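Local coordinates for protein chitin deacetylase 1 (Bombyx mori, PDB 5ZNT) that hydrolyses the N-acetamido groups of N-acetyl-D-glucosamine residues in chitin, a zinc-dependent reaction that yields chitosan and acetate, at residues E109-W112 against S113-V117; Q157-M160 against M161-A165; D244-Y247 against N248-H252; D289-L292 against Q293-D297; V306-W309 against V310-P313. All coordinates share one frame; numbering follows the deposited sequence.

Interaction 1: E109-W112 against S113-V117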
loop_
_atom_site.group_PDB
_atom_site.type_symbol
_atom_site.label_atom_id
_atom_site.label_comp_id
_atom_site.label_asym_id
_atom_site.label_seq_id
_atom_site.Cartn_x
_atom_site.Cartn_y
_atom_site.Cartn_z
ATOM N N GLU A 109 15.318 4.702 12.663
ATOM C CA GLU A 109 14.868 5.503 11.526
ATOM C C GLU A 109 16.021 6.108 10.742
ATOM O O GLU A 109 15.850 6.435 9.559
ATOM C CB GLU A 109 13.943 6.624 11.992
ATOM C CG GLU A 109 12.561 6.174 12.340
ATOM C CD GLU A 109 11.638 7.347 12.557
ATOM O OE1 GLU A 109 11.994 8.471 12.148
ATOM O OE2 GLU A 109 10.566 7.144 13.153
ATOM N N ARG A 110 17.186 6.270 11.365
ATOM C CA ARG A 110 18.313 6.822 10.637
ATOM C C ARG A 110 18.948 5.781 9.727
ATOM O O ARG A 110 19.570 6.143 8.718
ATOM C CB ARG A 110 19.330 7.404 11.622
ATOM C CG ARG A 110 18.669 8.095 12.820
ATOM C CD ARG A 110 19.550 8.089 14.073
ATOM N NE ARG A 110 20.091 6.766 14.375
ATOM C CZ ARG A 110 21.136 6.542 15.166
ATOM N NH1 ARG A 110 21.766 7.560 15.743
ATOM N NH2 ARG A 110 21.551 5.301 15.379
ATOM N N PHE A 111 18.797 4.490 10.053
ATOM C CA PHE A 111 19.249 3.462 9.117
ATOM C C PHE A 111 18.578 3.637 7.760
ATOM O O PHE A 111 19.251 3.679 6.727
ATOM C CB PHE A 111 18.979 2.057 9.663
ATOM C CG PHE A 111 18.949 0.998 8.585
ATOM C CD1 PHE A 111 20.136 0.471 8.085
ATOM C CD2 PHE A 111 17.739 0.557 8.049
ATOM C CE1 PHE A 111 20.121 -0.478 7.077
ATOM C CE2 PHE A 111 17.713 -0.388 7.045
ATOM C CZ PHE A 111 18.903 -0.919 6.555
ATOM N N TRP A 112 17.247 3.773 7.749
ATOM C CA TRP A 112 16.522 3.879 6.481
ATOM C C TRP A 112 16.892 5.156 5.725
ATOM O O TRP A 112 17.111 5.132 4.506
ATOM C CB TRP A 112 15.015 3.825 6.741
ATOM C CG TRP A 112 14.593 2.510 7.327
ATOM C CD1 TRP A 112 14.268 2.252 8.624
ATOM C CD2 TRP A 112 14.494 1.266 6.630
ATOM N NE1 TRP A 112 13.960 0.924 8.781
ATOM C CE2 TRP A 112 14.093 0.292 7.570
ATOM C CE3 TRP A 112 14.710 0.882 5.305
ATOM C CZ2 TRP A 112 13.891 -1.051 7.223
ATOM C CZ3 TRP A 112 14.494 -0.455 4.952
ATOM C CH2 TRP A 112 14.107 -1.402 5.909
ATOM N N SER A 113 16.940 6.287 6.426
ATOM C CA SER A 113 17.136 7.552 5.730
ATOM C C SER A 113 18.549 7.683 5.168
ATOM O O SER A 113 18.769 8.509 4.275
ATOM C CB SER A 113 16.803 8.719 6.668
ATOM O OG SER A 113 15.405 8.758 6.961
ATOM N N ASN A 114 19.488 6.854 5.637
ATOM C CA ASN A 114 20.884 6.871 5.215
ATOM C C ASN A 114 21.345 5.536 4.606
ATOM O O ASN A 114 22.549 5.318 4.444
ATOM C CB ASN A 114 21.767 7.235 6.414
ATOM C CG ASN A 114 23.074 7.886 6.012
ATOM O OD1 ASN A 114 23.166 8.519 4.957
ATOM N ND2 ASN A 114 24.096 7.743 6.858
ATOM N N ALA A 115 20.423 4.638 4.252
ATOM C CA ALA A 115 20.815 3.320 3.766
ATOM C C ALA A 115 21.327 3.379 2.333
ATOM O O ALA A 115 20.826 4.137 1.500
ATOM C CB ALA A 115 19.639 2.342 3.853
ATOM N N THR A 116 22.322 2.541 2.043
ATOM C CA THR A 116 22.851 2.370 0.694
ATOM C C THR A 116 21.826 1.702 -0.223
ATOM O O THR A 116 20.826 1.126 0.222
ATOM C CB THR A 116 24.101 1.485 0.702
ATOM O OG1 THR A 116 23.749 0.202 1.242
ATOM C CG2 THR A 116 25.217 2.109 1.536
ATOM N N VAL A 117 22.115 1.762 -1.528
ATOM C CA VAL A 117 21.324 1.030 -2.515
ATOM C C VAL A 117 21.281 -0.454 -2.165
ATOM O O VAL A 117 20.227 -1.098 -2.240
ATOM C CB VAL A 117 21.903 1.263 -3.922
ATOM C CG1 VAL A 117 21.300 0.303 -4.941
ATOM C CG2 VAL A 117 21.680 2.721 -4.337
HETATM O O HOH W 1 18.657 5.750 2.202
#

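Interaction 2: Q157-M160 against M161-A165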
loop_
_atom_site.group_PDB
_atom_site.type_symbol
_atom_site.label_atom_id
_atom_site.label_comp_id
_atom_site.label_asym_id
_atom_site.label_seq_id
_atom_site.Cartn_x
_atom_site.Cartn_y
_atom_site.Cartn_z
ATOM N N GLN A 157 16.867 4.667 -2.327
ATOM C CA GLN A 157 15.693 3.793 -2.348
ATOM C C GLN A 157 15.187 3.611 -3.766
ATOM O O GLN A 157 14.912 2.490 -4.209
ATOM C CB GLN A 157 14.582 4.352 -1.457
ATOM C CG GLN A 157 13.253 3.548 -1.598
ATOM C CD GLN A 157 12.109 4.113 -0.773
ATOM O OE1 GLN A 157 12.286 5.087 -0.043
ATOM N NE2 GLN A 157 10.919 3.496 -0.889
ATOM N N PHE A 158 15.097 4.716 -4.519
ATOM C CA PHE A 158 14.495 4.651 -5.839
ATOM C C PHE A 158 15.461 4.107 -6.875
ATOM O O PHE A 158 15.022 3.428 -7.807
ATOM C CB PHE A 158 13.944 6.037 -6.216
ATOM C CG PHE A 158 12.742 6.410 -5.411
ATOM C CD1 PHE A 158 12.877 6.852 -4.104
ATOM C CD2 PHE A 158 11.463 6.214 -5.923
ATOM C CE1 PHE A 158 11.773 7.144 -3.336
ATOM C CE2 PHE A 158 10.349 6.500 -5.158
ATOM C CZ PHE A 158 10.502 6.974 -3.871
ATOM N N THR A 159 16.772 4.360 -6.724
ATOM C CA THR A 159 17.738 3.647 -7.554
ATOM C C THR A 159 17.579 2.135 -7.381
ATOM O O THR A 159 17.507 1.386 -8.360
ATOM C CB THR A 159 19.166 4.086 -7.209
ATOM O OG1 THR A 159 19.298 5.501 -7.414
ATOM C CG2 THR A 159 20.182 3.342 -8.094
ATOM N N MET A 160 17.494 1.678 -6.130
ATOM C CA MET A 160 17.250 0.256 -5.894
ATOM C C MET A 160 15.982 -0.199 -6.604
ATOM O O MET A 160 15.976 -1.217 -7.305
ATOM C CB MET A 160 17.157 -0.023 -4.389
ATOM C CG MET A 160 16.861 -1.500 -4.037
ATOM S SD MET A 160 15.105 -1.941 -4.144
ATOM C CE MET A 160 14.408 -1.050 -2.757
ATOM N N MET A 161 14.889 0.538 -6.429
ATOM C CA MET A 161 13.612 0.041 -6.942
ATOM C C MET A 161 13.633 -0.059 -8.455
ATOM O O MET A 161 13.043 -0.984 -9.033
ATOM C CB MET A 161 12.474 0.942 -6.466
ATOM C CG MET A 161 12.258 0.828 -4.959
ATOM S SD MET A 161 10.895 1.826 -4.370
ATOM C CE MET A 161 9.530 1.082 -5.258
ATOM N N GLU A 162 14.326 0.864 -9.120
ATOM C CA GLU A 162 14.422 0.756 -10.571
ATOM C C GLU A 162 15.282 -0.439 -10.968
ATOM O O GLU A 162 14.897 -1.222 -11.840
ATOM C CB GLU A 162 14.965 2.053 -11.181
ATOM C CG GLU A 162 14.981 1.985 -12.705
ATOM C CD GLU A 162 15.264 3.322 -13.397
ATOM O OE1 GLU A 162 15.265 4.391 -12.736
ATOM O OE2 GLU A 162 15.491 3.281 -14.624
ATOM N N GLU A 163 16.449 -0.603 -10.337
ATOM C CA GLU A 163 17.293 -1.758 -10.647
ATOM C C GLU A 163 16.572 -3.075 -10.373
ATOM O O GLU A 163 16.788 -4.056 -11.089
ATOM C CB GLU A 163 18.592 -1.713 -9.834
ATOM C CG GLU A 163 19.573 -0.630 -10.266
ATOM C CD GLU A 163 20.798 -0.520 -9.354
ATOM O OE1 GLU A 163 20.902 -1.289 -8.364
ATOM O OE2 GLU A 163 21.665 0.339 -9.628
ATOM N N GLN A 164 15.712 -3.118 -9.353
ATOM C CA GLN A 164 15.030 -4.348 -8.951
ATOM C C GLN A 164 13.685 -4.531 -9.635
ATOM O O GLN A 164 12.991 -5.516 -9.355
ATOM C CB GLN A 164 14.850 -4.361 -7.426
ATOM C CG GLN A 164 16.173 -4.519 -6.668
ATOM C CD GLN A 164 16.887 -5.803 -7.069
ATOM O OE1 GLN A 164 16.258 -6.839 -7.242
ATOM N NE2 GLN A 164 18.202 -5.730 -7.224
ATOM N N ALA A 165 13.285 -3.592 -10.497
ATOM C CA ALA A 165 12.058 -3.718 -11.278
ATOM C C ALA A 165 10.823 -3.752 -10.379
ATOM O O ALA A 165 9.852 -4.452 -10.657
ATOM C CB ALA A 165 12.100 -4.943 -12.194
#

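Interaction 3: D244-Y247 against N248-H252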
loop_
_atom_site.group_PDB
_atom_site.type_symbol
_atom_site.label_atom_id
_atom_site.label_comp_id
_atom_site.label_asym_id
_atom_site.label_seq_id
_atom_site.Cartn_x
_atom_site.Cartn_y
_atom_site.Cartn_z
ATOM N N ASP A 244 -17.729 7.466 16.494
ATOM C CA ASP A 244 -18.415 8.553 15.796
ATOM C C ASP A 244 -17.429 9.520 15.160
ATOM O O ASP A 244 -17.638 9.975 14.027
ATOM C CB ASP A 244 -19.335 9.316 16.750
ATOM C CG ASP A 244 -20.427 10.066 16.009
ATOM O OD1 ASP A 244 -21.284 9.380 15.400
ATOM O OD2 ASP A 244 -20.417 11.329 16.007
ATOM N N GLN A 245 -16.366 9.875 15.890
ATOM C CA GLN A 245 -15.353 10.761 15.322
ATOM C C GLN A 245 -14.714 10.136 14.088
ATOM O O GLN A 245 -14.502 10.818 13.080
ATOM C CB GLN A 245 -14.277 11.087 16.361
ATOM C CG GLN A 245 -14.748 11.951 17.520
ATOM C CD GLN A 245 -13.722 12.037 18.656
ATOM O OE1 GLN A 245 -12.768 11.258 18.710
ATOM N NE2 GLN A 245 -13.932 12.983 19.577
ATOM N N PHE A 246 -14.391 8.840 14.168
ATOM C CA PHE A 246 -13.795 8.124 13.042
ATOM C C PHE A 246 -14.742 8.100 11.847
ATOM O O PHE A 246 -14.321 8.337 10.707
ATOM C CB PHE A 246 -13.440 6.698 13.473
ATOM C CG PHE A 246 -12.631 5.919 12.448
ATOM C CD1 PHE A 246 -11.768 6.571 11.575
ATOM C CD2 PHE A 246 -12.735 4.546 12.369
ATOM C CE1 PHE A 246 -11.027 5.859 10.645
ATOM C CE2 PHE A 246 -11.991 3.821 11.421
ATOM C CZ PHE A 246 -11.148 4.489 10.566
ATOM N N TYR A 247 -16.027 7.832 12.097
ATOM C CA TYR A 247 -17.017 7.843 11.023
ATOM C C TYR A 247 -17.060 9.208 10.332
ATOM O O TYR A 247 -16.950 9.298 9.103
ATOM C CB TYR A 247 -18.385 7.428 11.580
ATOM C CG TYR A 247 -19.504 7.601 10.571
ATOM C CD1 TYR A 247 -19.714 6.663 9.558
ATOM C CD2 TYR A 247 -20.326 8.727 10.609
ATOM C CE1 TYR A 247 -20.732 6.843 8.618
ATOM C CE2 TYR A 247 -21.341 8.916 9.675
ATOM C CZ TYR A 247 -21.536 7.977 8.692
ATOM O OH TYR A 247 -22.533 8.199 7.782
ATOM N N ASN A 248 -17.150 10.294 11.104
ATOM C CA ASN A 248 -17.177 11.621 10.485
ATOM C C ASN A 248 -15.859 11.934 9.785
ATOM O O ASN A 248 -15.842 12.558 8.720
ATOM C CB ASN A 248 -17.504 12.684 11.539
ATOM C CG ASN A 248 -18.883 12.477 12.161
ATOM O OD1 ASN A 248 -19.811 12.041 11.489
ATOM N ND2 ASN A 248 -19.010 12.766 13.441
ATOM N N PHE A 249 -14.745 11.488 10.365
ATOM C CA PHE A 249 -13.439 11.661 9.734
ATOM C C PHE A 249 -13.391 10.978 8.365
ATOM O O PHE A 249 -12.906 11.558 7.381
ATOM C CB PHE A 249 -12.384 11.113 10.700
ATOM C CG PHE A 249 -11.018 10.945 10.119
ATOM C CD1 PHE A 249 -10.100 11.978 10.165
ATOM C CD2 PHE A 249 -10.632 9.729 9.579
ATOM C CE1 PHE A 249 -8.825 11.813 9.674
ATOM C CE2 PHE A 249 -9.346 9.552 9.073
ATOM C CZ PHE A 249 -8.450 10.596 9.125
ATOM N N LEU A 250 -13.930 9.762 8.266
ATOM C CA LEU A 250 -13.963 9.084 6.973
ATOM C C LEU A 250 -14.851 9.822 5.976
ATOM O O LEU A 250 -14.480 9.969 4.809
ATOM C CB LEU A 250 -14.448 7.650 7.146
ATOM C CG LEU A 250 -13.500 6.723 7.898
ATOM C CD1 LEU A 250 -14.297 5.530 8.391
ATOM C CD2 LEU A 250 -12.323 6.280 7.010
ATOM N N ASN A 251 -16.029 10.286 6.407
ATOM C CA ASN A 251 -16.895 11.037 5.496
ATOM C C ASN A 251 -16.244 12.328 5.035
ATOM O O ASN A 251 -16.300 12.659 3.846
ATOM C CB ASN A 251 -18.220 11.349 6.160
ATOM C CG ASN A 251 -19.190 10.223 6.032
ATOM O OD1 ASN A 251 -19.052 9.362 5.152
ATOM N ND2 ASN A 251 -20.175 10.200 6.907
ATOM N N HIS A 252 -15.634 13.078 5.966
ATOM C CA HIS A 252 -15.039 14.366 5.605
ATOM C C HIS A 252 -13.923 14.187 4.587
ATOM O O HIS A 252 -13.841 14.933 3.604
ATOM C CB HIS A 252 -14.512 15.085 6.854
ATOM C CG HIS A 252 -13.686 16.299 6.550
ATOM N ND1 HIS A 252 -14.134 17.325 5.742
ATOM C CD2 HIS A 252 -12.434 16.644 6.932
ATOM C CE1 HIS A 252 -13.190 18.247 5.640
ATOM N NE2 HIS A 252 -12.143 17.853 6.346
HETATM O O HOH W 2 -22.075 11.243 13.149
#

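Interaction 4: D289-L292 against Q293-D297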
loop_
_atom_site.group_PDB
_atom_site.type_symbol
_atom_site.label_atom_id
_atom_site.label_comp_id
_atom_site.label_asym_id
_atom_site.label_seq_id
_atom_site.Cartn_x
_atom_site.Cartn_y
_atom_site.Cartn_z
ATOM N N ASP A 289 -19.952 -0.086 4.325
ATOM C CA ASP A 289 -21.223 -0.602 3.834
ATOM C C ASP A 289 -22.130 0.536 3.372
ATOM O O ASP A 289 -22.814 0.426 2.349
ATOM C CB ASP A 289 -21.895 -1.425 4.921
ATOM C CG ASP A 289 -21.182 -2.732 5.189
ATOM O OD1 ASP A 289 -20.478 -3.247 4.280
ATOM O OD2 ASP A 289 -21.358 -3.260 6.301
ATOM N N GLU A 290 -22.103 1.657 4.084
ATOM C CA GLU A 290 -22.887 2.814 3.687
ATOM C C GLU A 290 -22.389 3.413 2.371
ATOM O O GLU A 290 -23.193 3.768 1.500
ATOM C CB GLU A 290 -22.866 3.850 4.807
ATOM C CG GLU A 290 -23.752 5.057 4.512
ATOM C CD GLU A 290 -23.783 6.016 5.656
ATOM O OE1 GLU A 290 -22.703 6.517 6.034
ATOM O OE2 GLU A 290 -24.886 6.262 6.188
ATOM N N ILE A 291 -21.066 3.524 2.203
ATOM C CA ILE A 291 -20.502 4.035 0.955
ATOM C C ILE A 291 -20.814 3.100 -0.213
ATOM O O ILE A 291 -21.207 3.550 -1.298
ATOM C CB ILE A 291 -18.981 4.242 1.102
ATOM C CG1 ILE A 291 -18.661 5.430 2.026
ATOM C CG2 ILE A 291 -18.342 4.400 -0.260
ATOM C CD1 ILE A 291 -18.940 6.804 1.430
ATOM N N LEU A 292 -20.622 1.790 -0.023
ATOM C CA LEU A 292 -20.858 0.840 -1.109
ATOM C C LEU A 292 -22.312 0.870 -1.578
ATOM O O LEU A 292 -22.581 0.781 -2.779
ATOM C CB LEU A 292 -20.479 -0.582 -0.676
ATOM C CG LEU A 292 -18.977 -0.934 -0.569
ATOM C CD1 LEU A 292 -18.824 -2.322 0.021
ATOM C CD2 LEU A 292 -18.310 -0.895 -1.914
ATOM N N GLN A 293 -23.264 0.966 -0.648
ATOM C CA GLN A 293 -24.669 0.928 -1.060
ATOM C C GLN A 293 -25.061 2.207 -1.798
ATOM O O GLN A 293 -25.828 2.158 -2.769
ATOM C CB GLN A 293 -25.580 0.707 0.149
ATOM C CG GLN A 293 -27.061 0.446 -0.214
ATOM C CD GLN A 293 -27.832 1.717 -0.524
ATOM O OE1 GLN A 293 -27.531 2.777 0.027
ATOM N NE2 GLN A 293 -28.841 1.619 -1.417
ATOM N N SER A 294 -24.533 3.349 -1.374
ATOM C CA SER A 294 -25.007 4.620 -1.891
ATOM C C SER A 294 -24.240 5.102 -3.110
ATOM O O SER A 294 -24.695 6.038 -3.769
ATOM C CB SER A 294 -24.968 5.690 -0.787
ATOM O OG SER A 294 -23.641 6.001 -0.404
ATOM N N HIS A 295 -23.116 4.478 -3.457
ATOM C CA HIS A 295 -22.273 4.976 -4.534
ATOM C C HIS A 295 -22.087 3.911 -5.594
ATOM O O HIS A 295 -21.510 2.846 -5.325
ATOM C CB HIS A 295 -20.902 5.426 -4.011
ATOM C CG HIS A 295 -20.926 6.778 -3.389
ATOM N ND1 HIS A 295 -20.666 7.922 -4.108
ATOM C CD2 HIS A 295 -21.220 7.179 -2.127
ATOM C CE1 HIS A 295 -20.783 8.974 -3.312
ATOM N NE2 HIS A 295 -21.128 8.552 -2.109
ATOM N N ASN A 296 -22.552 4.203 -6.802
ATOM C CA ASN A 296 -22.212 3.373 -7.943
ATOM C C ASN A 296 -20.892 3.784 -8.572
ATOM O O ASN A 296 -20.470 3.168 -9.552
ATOM C CB ASN A 296 -23.339 3.398 -8.995
ATOM C CG ASN A 296 -23.597 4.786 -9.578
ATOM O OD1 ASN A 296 -22.800 5.711 -9.425
ATOM N ND2 ASN A 296 -24.733 4.925 -10.269
ATOM N N ASP A 297 -20.215 4.796 -8.009
ATOM C CA ASP A 297 -19.020 5.377 -8.610
ATOM C C ASP A 297 -17.804 5.330 -7.680
ATOM O O ASP A 297 -16.857 6.099 -7.877
ATOM C CB ASP A 297 -19.302 6.825 -9.041
ATOM C CG ASP A 297 -19.844 7.678 -7.907
ATOM O OD1 ASP A 297 -20.065 7.142 -6.797
ATOM O OD2 ASP A 297 -20.063 8.896 -8.117
HETATM O O HOH W 3 -25.951 3.784 1.963
#

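Interaction 5: V306-W309 against V310-P313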
loop_
_atom_site.group_PDB
_atom_site.type_symbol
_atom_site.label_atom_id
_atom_site.label_comp_id
_atom_site.label_asym_id
_atom_site.label_seq_id
_atom_site.Cartn_x
_atom_site.Cartn_y
_atom_site.Cartn_z
ATOM N N VAL A 306 -4.915 0.918 -9.045
ATOM C CA VAL A 306 -4.920 2.358 -9.296
ATOM C C VAL A 306 -4.017 2.679 -10.480
ATOM O O VAL A 306 -4.417 3.379 -11.419
ATOM C CB VAL A 306 -4.500 3.148 -8.044
ATOM C CG1 VAL A 306 -4.391 4.648 -8.387
ATOM C CG2 VAL A 306 -5.503 2.962 -6.935
ATOM N N ILE A 307 -2.789 2.153 -10.460
ATOM C CA ILE A 307 -1.846 2.413 -11.546
ATOM C C ILE A 307 -2.403 1.914 -12.878
ATOM O O ILE A 307 -2.224 2.554 -13.919
ATOM C CB ILE A 307 -0.476 1.777 -11.224
ATOM C CG1 ILE A 307 0.143 2.449 -9.996
ATOM C CG2 ILE A 307 0.474 1.862 -12.434
ATOM C CD1 ILE A 307 1.434 1.751 -9.470
ATOM N N GLN A 308 -3.098 0.772 -12.869
ATOM C CA GLN A 308 -3.659 0.257 -14.112
ATOM C C GLN A 308 -4.728 1.199 -14.661
ATOM O O GLN A 308 -4.806 1.416 -15.879
ATOM C CB GLN A 308 -4.211 -1.152 -13.891
ATOM C CG GLN A 308 -3.112 -2.194 -13.782
ATOM C CD GLN A 308 -3.630 -3.518 -13.289
ATOM O OE1 GLN A 308 -4.492 -3.572 -12.413
ATOM N NE2 GLN A 308 -3.117 -4.600 -13.859
ATOM N N TRP A 309 -5.523 1.809 -13.778
ATOM C CA TRP A 309 -6.487 2.814 -14.223
ATOM C C TRP A 309 -5.783 4.062 -14.749
ATOM O O TRP A 309 -6.174 4.606 -15.788
ATOM C CB TRP A 309 -7.428 3.187 -13.082
ATOM C CG TRP A 309 -8.543 4.125 -13.498
ATOM C CD1 TRP A 309 -9.823 3.776 -13.830
ATOM C CD2 TRP A 309 -8.472 5.552 -13.622
ATOM N NE1 TRP A 309 -10.552 4.896 -14.165
ATOM C CE2 TRP A 309 -9.746 5.998 -14.049
ATOM C CE3 TRP A 309 -7.458 6.492 -13.425
ATOM C CZ2 TRP A 309 -10.032 7.346 -14.276
ATOM C CZ3 TRP A 309 -7.740 7.833 -13.653
ATOM C CH2 TRP A 309 -9.022 8.247 -14.067
ATOM N N VAL A 310 -4.756 4.541 -14.041
ATOM C CA VAL A 310 -4.010 5.714 -14.509
ATOM C C VAL A 310 -3.468 5.474 -15.905
ATOM O O VAL A 310 -3.397 6.393 -16.731
ATOM C CB VAL A 310 -2.884 6.068 -13.518
ATOM C CG1 VAL A 310 -1.949 7.136 -14.109
ATOM C CG2 VAL A 310 -3.476 6.570 -12.217
ATOM N N GLN A 311 -3.071 4.240 -16.191
ATOM C CA GLN A 311 -2.467 3.922 -17.472
ATOM C C GLN A 311 -3.500 3.803 -18.583
ATOM O O GLN A 311 -3.136 3.850 -19.763
ATOM C CB GLN A 311 -1.663 2.622 -17.355
ATOM C CG GLN A 311 -0.380 2.760 -16.502
ATOM C CD GLN A 311 0.318 1.419 -16.285
ATOM O OE1 GLN A 311 -0.330 0.378 -16.141
ATOM N NE2 GLN A 311 1.636 1.440 -16.286
ATOM N N ASN A 312 -4.770 3.636 -18.233
ATOM C CA ASN A 312 -5.844 3.534 -19.218
ATOM C C ASN A 312 -7.117 4.063 -18.576
ATOM O O ASN A 312 -8.000 3.301 -18.172
ATOM C CB ASN A 312 -6.006 2.091 -19.706
ATOM C CG ASN A 312 -7.150 1.936 -20.688
ATOM O OD1 ASN A 312 -7.653 2.925 -21.223
ATOM N ND2 ASN A 312 -7.582 0.693 -20.914
ATOM N N PRO A 313 -7.235 5.378 -18.450
ATOM C CA PRO A 313 -8.331 5.945 -17.656
ATOM C C PRO A 313 -9.707 5.564 -18.198
ATOM O O PRO A 313 -9.982 5.660 -19.397
ATOM C CB PRO A 313 -8.064 7.451 -17.730
ATOM C CG PRO A 313 -6.581 7.543 -17.938
ATOM C CD PRO A 313 -6.247 6.400 -18.836
#

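Interaction 1: E109-W112 against S113-V117
Phe111 and Ala115 make the apolar part of this contact: the methyl CB of Ala115 lies over one face of the phenyl ring, offset toward its rim, with CZ of Phe111 4.3 Å from that CB. The backbone bonds are all long and weak. Ser113 N reaches Glu109 O at 3.3 Å, the last regular turn of the short helix 109-113, while Asn114 N is divided between Arg110 O and Phe111 O. Ala115 N points almost straight at Trp112 O, yet at 3.4 Å. This is a frayed helix end followed by a short link to helix 117-134, at whose N-cap Thr116 OG1 accepts from Asp119 N, all within the polysaccharide deacetylase region. A water adds a bridge, donating to Trp112 O and to Ala115 O, each at 2.8 Å. Among the rings, CE2 of Phe111 sits 3.5 Å above the centre of the Trp112 indole, whose NE1 bonds to Asn106 O; the Trp112 side chain lies about 6 Å from that of the zinc ligand His105.

Interaction 2: Q157-M160 against M161-A165
Met161 meets Gln157, and Met160 meets Gln164 and Met161, on the more buried side of this helical turn, where the packing is close. CE of Met160 comes within 3.6 Å of CG of Met161. The Met160 chain starts anti to its own N (chi1 178°) and then bends at chi2 and chi3, which folds SD back to 3.8 Å from CG of Gln164, the two side chains crossing at about a right angle. Met161 instead runs side by side with Gln157, its SD 3.9 Å from Gln157 NE2, while Gln157 OE1 is taken by Gly153 N. The same sulfur stands above the face of the Phe158 ring, 4.9 Å from the centroid and 18° off the normal, a Met-aromatic contact at some distance. Toward solvent the side chains meet more loosely: OE2 of the exposed Glu163 approaches CG2 of Thr159 at 3.7 Å, the two chains pointing the same way. Regular backbone bonds tie both sides, from Met161 N to Gln157 O through Gln164 N to Met160 O, the last at 2.8 Å. Trp120 and Met124 of helix 117-134 cover Met160, and Val145 touches Gln157 and Met161. Helix 154-163 is the crossover helix of a beta-alpha-beta unit between strands 144-145 and 168-169, and it closes in a Schellman motif at Ala165, whose phi is positive.

Interaction 3: D244-Y247 against N248-H252
Tyr247 and Asn248, with Phe246, carry most of the buried surface in this turn of helix 243-258. Two asparagines approach the phenol of Tyr247 from the same side of its ring plane. Asn251 lies over the face toward the rim, its ND2 3.2 Å from CZ, with the amide and ring planes 74° apart; Asn248 approaches obliquely, OD1 3.5 Å from CD2 of Tyr247. On its other flank Asn248 turns back along the helix, because CG sits beside the backbone N (chi1 -62°), and this carries ND2 to Asp244 OD2 for a weak bond of 3.3 Å, the carboxylate and amide planes nearly perpendicular. A water closes that link into a ring by donating to Asp244 OD1 and to Asn248 OD1.

Phe246 works on the buried face. CD1 of Leu250 rests over the centre of its ring, 4.0 Å from the centroid and 11° off the normal, a CH-pi contact. At the ring edge, near its plane, CD2 of Phe249 meets CD1 of Phe246 at 3.9 Å. Backbone bonds four residues apart, such as Asn248 N to Asp244 O, hold the turn. Tyr247 OH is hydrogen-bonded to Glu290 OE1 of helix 278-294, while Phe246 and Leu250 face inward onto Phe284 of that helix and onto Phe269 and Leu267, respectively, of strand 265-270.

Interaction 4: D289-L292 against Q293-D297
Ser294 OG, set between its backbone N and carbonyl carbon (chi1 67°), turns back onto Glu290 O, while His295 CG, beside its own N (chi1 -80°), brings the ring edge past Ile291 O. Ser294 is the last residue of helix 278-294 and His295 the first beyond it, just ahead of strand 298-300 of the parallel sheet. Glu290 O accepts from Ser294 OG at 3.0 Å and from Ser294 N at 3.2 Å, on opposite faces of the carbonyl plane; a water, 2.8 Å from Glu290 O, also donates to it and joins it to Gln293 OE1. Past Ser294 the helix bonds weaken, and His295 N meets Ile291 O in a weak, bent bond. Tyr258 and Phe254 meet the imidazole edge-to-face. With an alanine in place of His295, Asp297 OD1 would probably lose its ring N-H partner and a gap would open beside these two aromatic rings. The bond from His295 ND1 ends on the syn lone pair of Asp297 OD1, 2.9 Å away and 1° out of the imidazole plane.

Interaction 5: V306-W309 against V310-P313
Trp309 and Pro313 cross at about a right angle, with the proline laid over one face of the indole. CA of Pro313 stands 4.0 Å from the centroid of the six-membered ring and 13° off its normal, a CH-pi contact, and CB of Pro313 lies 3.9 Å from CH2 of Trp309. The indole is swung there by a first torsion that sets CG anti to the backbone N (chi1 -174°). At its benzo side, CE3 of Trp309 lies 4.2 Å from CG2 of Val310. Replacement of Trp309 by an alanine would probably strip Pro313 of its flat support and open a gap beside Val310. Two residues earlier, Ile307 and Gln311 cross obliquely, CG2 of Ile307 3.9 Å from the amide CD, while Gln311 NE2 bonds to Pro16 O.

The backbone shows the helix ending. Val310 N meets Val306 O at 2.9 Å and 166°, but Asn312 N reaches Trp309 O from above the carbonyl plane, and Pro313 has no N-H to give. Trp309 NE1 turns to Arg314 O, and Trp325 and Trp182 meet its ring at shallow angles. Helix 303-311 packs by Val306, Ile307 and Val310 on strand 209-214, and by Val306 and Trp309 on strand 38-45.

In the fold
Interactions 1 and 2 form one pair and interactions 3 and 4 another, placed on different sides of the deacetylase. Val117 joins the first pair, its CG2 4.1 Å from CB of Thr159; their centres are 15 Å apart. The second pair, with centres 16 Å apart, is joined by a probable hydrogen bond between Tyr247 OH and Glu290 OE1. Interaction 5 touches neither pair, its nearest atoms about 9 Å from both interaction 2 and interaction 4. The zinc, bound by Asp46, His101 and His105, lies nearer the first pair: about 9 Å from the Trp112 side chain and about 13 Å from that of Gln157. Interactions 3, 4 and 5 lie away from the metal and glycan sites.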